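Local coordinates for protein salt-tolerant glutaminase (Micrococcus luteus, PDB 3AGD) that probably hydrolyses L-glutamine to L-glutamate and ammonium, as a salt-tolerant member of the glutaminase family, at residues A[340-352]-A[384-396]. Residues are numbered along the deposited sequence; the frame is centred on the assembly and turned at random.
Sequences AEAVLDALTDLRT and GGGAVHEAAAAAA
In Val388, chi1 of 173° turns CG1 to the side opposite its backbone N and leaves CG2 beside that N, which puts both methyls on helix 340-349: CG2 lies 3.8 Å from Ala342 CB, while CG1 lies 4.0 Å from Ala346 N. This is parallel helix packing within the STAS domain: the axes of segments 340-349 and 389-395 run within 8° of parallel and approach to 7.8 Å. Small alanines allow this spacing. Ala391 CB sits 3.2 Å from the carbonyl Ala346 O and also touches Asp349 CB; one turn on, Ala395 CB comes 3.2 Å from Leu350 O. Leu350 CB points away from the partner helix, but CD2 reaches to 4.0 Å from Ala391 CB. Val317 of strand 317-323 touches both Ala346 and Val388, placing the pair against the domain's sheet. With no direct hydrogen bond between the segments, one water supplies the polar link. Asp349 chi1 of -79°, with CG beside the backbone N, directs the carboxylate to this water; Arg49 of the second subunit is a second partner of OD1, through a salt bridge. The water donates to Asp349 OD1 at 2.6 Å and to Val388 O, and accepts from Ala392 N at 3.0 Å.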
loop_
_atom_site.group_PDB
_atom_site.type_symbol
_atom_site.label_atom_id
_atom_site.label_comp_id
_atom_site.label_asym_id
_atom_site.label_seq_id
_atom_site.Cartn_x
_atom_site.Cartn_y
_atom_site.Cartn_z
ATOM N N ALA A 340 14.499 0.505 -9.844
ATOM C CA ALA A 340 15.718 -0.220 -10.187
ATOM C C ALA A 340 15.433 -1.358 -11.170
ATOM O O ALA A 340 16.223 -1.615 -12.076
ATOM C CB ALA A 340 16.375 -0.764 -8.923
ATOM N N GLU A 341 14.305 -2.037 -10.981
ATOM C CA GLU A 341 13.908 -3.137 -11.858
ATOM C C GLU A 341 13.777 -2.581 -13.273
ATOM O O GLU A 341 14.216 -3.201 -14.243
ATOM C CB GLU A 341 12.565 -3.716 -11.385
ATOM C CG GLU A 341 12.106 -5.008 -12.072
ATOM C CD GLU A 341 11.635 -4.801 -13.505
ATOM O OE1 GLU A 341 10.981 -3.773 -13.778
ATOM O OE2 GLU A 341 11.904 -5.677 -14.354
ATOM N N ALA A 342 13.178 -1.399 -13.375
ATOM C CA ALA A 342 12.981 -0.739 -14.658
ATOM C C ALA A 342 14.317 -0.325 -15.264
ATOM O O ALA A 342 14.518 -0.441 -16.473
ATOM C CB ALA A 342 12.086 0.475 -14.483
ATOM N N VAL A 343 15.228 0.165 -14.425
ATOM C CA VAL A 343 16.543 0.580 -14.900
ATOM C C VAL A 343 17.291 -0.625 -15.466
ATOM O O VAL A 343 17.902 -0.540 -16.528
ATOM C CB VAL A 343 17.372 1.220 -13.768
ATOM C CG1 VAL A 343 18.784 1.535 -14.260
ATOM C CG2 VAL A 343 16.689 2.495 -13.299
ATOM N N LEU A 344 17.229 -1.750 -14.762
ATOM C CA LEU A 344 17.887 -2.963 -15.228
ATOM C C LEU A 344 17.287 -3.428 -16.557
ATOM O O LEU A 344 17.994 -3.974 -17.409
ATOM C CB LEU A 344 17.763 -4.070 -14.181
ATOM C CG LEU A 344 18.574 -3.831 -12.906
ATOM C CD1 LEU A 344 18.327 -4.972 -11.925
ATOM C CD2 LEU A 344 20.061 -3.728 -13.253
ATOM N N ASP A 345 15.985 -3.221 -16.729
ATOM C CA ASP A 345 15.315 -3.605 -17.968
ATOM C C ASP A 345 15.838 -2.732 -19.104
ATOM O O ASP A 345 16.000 -3.197 -20.230
ATOM C CB ASP A 345 13.798 -3.419 -17.852
ATOM C CG ASP A 345 13.136 -4.476 -16.981
ATOM O OD1 ASP A 345 11.947 -4.295 -16.637
ATOM O OD2 ASP A 345 13.795 -5.482 -16.644
ATOM N N ALA A 346 16.091 -1.461 -18.807
ATOM C CA ALA A 346 16.598 -0.544 -19.823
ATOM C C ALA A 346 18.016 -0.958 -20.194
ATOM O O ALA A 346 18.361 -1.032 -21.373
ATOM C CB ALA A 346 16.585 0.896 -19.304
ATOM N N LEU A 347 18.832 -1.236 -19.184
ATOM C CA LEU A 347 20.204 -1.648 -19.425
ATOM C C LEU A 347 20.239 -2.924 -20.255
ATOM O O LEU A 347 20.979 -3.018 -21.235
ATOM C CB LEU A 347 20.934 -1.862 -18.100
ATOM C CG LEU A 347 21.130 -0.596 -17.259
ATOM C CD1 LEU A 347 21.871 -0.950 -15.991
ATOM C CD2 LEU A 347 21.902 0.448 -18.054
ATOM N N THR A 348 19.432 -3.903 -19.868
ATOM C CA THR A 348 19.381 -5.169 -20.591
ATOM C C THR A 348 18.878 -4.979 -22.019
ATOM O O THR A 348 19.390 -5.601 -22.954
ATOM C CB THR A 348 18.466 -6.188 -19.870
ATOM O OG1 THR A 348 19.087 -6.594 -18.646
ATOM C CG2 THR A 348 18.246 -7.418 -20.733
ATOM N N ASP A 349 17.875 -4.118 -22.176
ATOM C CA ASP A 349 17.283 -3.847 -23.476
ATOM C C ASP A 349 18.256 -3.233 -24.487
ATOM O O ASP A 349 17.953 -3.170 -25.681
ATOM C CB ASP A 349 16.062 -2.934 -23.318
ATOM C CG ASP A 349 14.815 -3.685 -22.843
ATOM O OD1 ASP A 349 13.760 -3.035 -22.685
ATOM O OD2 ASP A 349 14.879 -4.914 -22.627
ATOM N N LEU A 350 19.417 -2.778 -24.023
ATOM C CA LEU A 350 20.395 -2.187 -24.935
ATOM C C LEU A 350 21.026 -3.241 -25.851
ATOM O O LEU A 350 21.643 -2.900 -26.858
ATOM C CB LEU A 350 21.492 -1.451 -24.157
ATOM C CG LEU A 350 21.094 -0.176 -23.409
ATOM C CD1 LEU A 350 22.318 0.387 -22.695
ATOM C CD2 LEU A 350 20.522 0.847 -24.384
ATOM N N ARG A 351 20.877 -4.513 -25.489
ATOM C CA ARG A 351 21.411 -5.618 -26.284
ATOM C C ARG A 351 22.925 -5.605 -26.482
ATOM O O ARG A 351 23.404 -5.962 -27.556
ATOM C CB ARG A 351 20.758 -5.634 -27.670
ATOM C CG ARG A 351 19.256 -5.763 -27.664
ATOM C CD ARG A 351 18.837 -6.976 -26.876
ATOM N NE ARG A 351 17.389 -7.129 -26.853
ATOM C CZ ARG A 351 16.734 -7.831 -25.934
ATOM N NH1 ARG A 351 15.413 -7.922 -25.986
ATOM N NH2 ARG A 351 17.403 -8.430 -24.958
ATOM N N THR A 352 23.682 -5.210 -25.464
ATOM C CA THR A 352 25.132 -5.166 -25.600
ATOM C C THR A 352 25.761 -6.543 -25.414
ATOM O O THR A 352 26.968 -6.708 -25.591
ATOM C CB THR A 352 25.764 -4.198 -24.579
ATOM O OG1 THR A 352 25.535 -4.685 -23.250
ATOM C CG2 THR A 352 25.157 -2.808 -24.717
ATOM N N GLY A 384 3.080 1.813 -17.962
ATOM C CA GLY A 384 3.740 2.737 -17.057
ATOM C C GLY A 384 5.217 2.968 -17.321
ATOM O O GLY A 384 5.733 4.032 -17.010
ATOM N N GLY A 385 5.884 1.976 -17.903
ATOM C CA GLY A 385 7.311 2.044 -18.200
ATOM C C GLY A 385 8.061 3.333 -18.535
ATOM O O GLY A 385 9.236 3.264 -18.899
ATOM N N GLY A 386 7.421 4.495 -18.433
ATOM C CA GLY A 386 8.112 5.741 -18.727
ATOM C C GLY A 386 8.926 5.706 -20.010
ATOM O O GLY A 386 8.375 5.512 -21.095
ATOM N N ALA A 387 10.240 5.885 -19.899
ATOM C CA ALA A 387 11.099 5.875 -21.083
ATOM C C ALA A 387 11.971 4.624 -21.199
ATOM O O ALA A 387 12.927 4.595 -21.978
ATOM C CB ALA A 387 11.976 7.125 -21.099
ATOM N N VAL A 388 11.642 3.593 -20.427
ATOM C CA VAL A 388 12.398 2.342 -20.463
ATOM C C VAL A 388 12.483 1.815 -21.892
ATOM O O VAL A 388 13.517 1.295 -22.324
ATOM C CB VAL A 388 11.727 1.245 -19.594
ATOM C CG1 VAL A 388 12.451 -0.089 -19.783
ATOM C CG2 VAL A 388 11.744 1.651 -18.131
ATOM N N HIS A 389 11.381 1.963 -22.622
ATOM C CA HIS A 389 11.292 1.483 -23.992
ATOM C C HIS A 389 12.271 2.155 -24.943
ATOM O O HIS A 389 12.581 1.606 -26.000
ATOM C CB HIS A 389 9.865 1.662 -24.523
ATOM C CG HIS A 389 9.463 3.092 -24.719
ATOM N ND1 HIS A 389 9.154 3.933 -23.671
ATOM C CD2 HIS A 389 9.320 3.830 -25.846
ATOM C CE1 HIS A 389 8.837 5.125 -24.143
ATOM N NE2 HIS A 389 8.930 5.090 -25.460
ATOM N N GLU A 390 12.756 3.338 -24.581
ATOM C CA GLU A 390 13.691 4.041 -25.450
ATOM C C GLU A 390 15.018 3.283 -25.572
ATOM O O GLU A 390 15.784 3.512 -26.510
ATOM C CB GLU A 390 13.929 5.471 -24.943
ATOM C CG GLU A 390 12.645 6.269 -24.729
ATOM C CD GLU A 390 12.892 7.756 -24.504
ATOM O OE1 GLU A 390 13.940 8.109 -23.929
ATOM O OE2 GLU A 390 12.026 8.573 -24.891
ATOM N N ALA A 391 15.284 2.376 -24.634
ATOM C CA ALA A 391 16.518 1.590 -24.673
ATOM C C ALA A 391 16.460 0.629 -25.853
ATOM O O ALA A 391 17.425 0.489 -26.604
ATOM C CB ALA A 391 16.701 0.811 -23.376
ATOM N N ALA A 392 15.318 -0.032 -26.012
ATOM C CA ALA A 392 15.137 -0.970 -27.110
ATOM C C ALA A 392 15.258 -0.214 -28.429
ATOM O O ALA A 392 15.848 -0.709 -29.389
ATOM C CB ALA A 392 13.772 -1.643 -27.006
ATOM N N ALA A 393 14.699 0.993 -28.461
ATOM C CA ALA A 393 14.739 1.829 -29.653
ATOM C C ALA A 393 16.172 2.254 -29.947
ATOM O O ALA A 393 16.550 2.415 -31.108
ATOM C CB ALA A 393 13.856 3.059 -29.460
ATOM N N ALA A 394 16.961 2.437 -28.889
ATOM C CA ALA A 394 18.362 2.836 -29.022
ATOM C C ALA A 394 19.185 1.688 -29.606
ATOM O O ALA A 394 20.105 1.907 -30.392
ATOM C CB ALA A 394 18.927 3.245 -27.662
ATOM N N ALA A 395 18.847 0.464 -29.218
ATOM C CA ALA A 395 19.553 -0.715 -29.704
ATOM C C ALA A 395 19.116 -1.047 -31.127
ATOM O O ALA A 395 19.892 -1.592 -31.912
ATOM C CB ALA A 395 19.283 -1.900 -28.783
ATOM N N ALA A 396 17.869 -0.716 -31.453
ATOM C CA ALA A 396 17.317 -0.987 -32.777
ATOM C C ALA A 396 18.086 -0.243 -33.864
ATOM O O ALA A 396 18.632 -0.860 -34.780
ATOM C CB ALA A 396 15.843 -0.596 -32.817
HETATM O O HOH W 1 13.500 -0.742 -23.799
#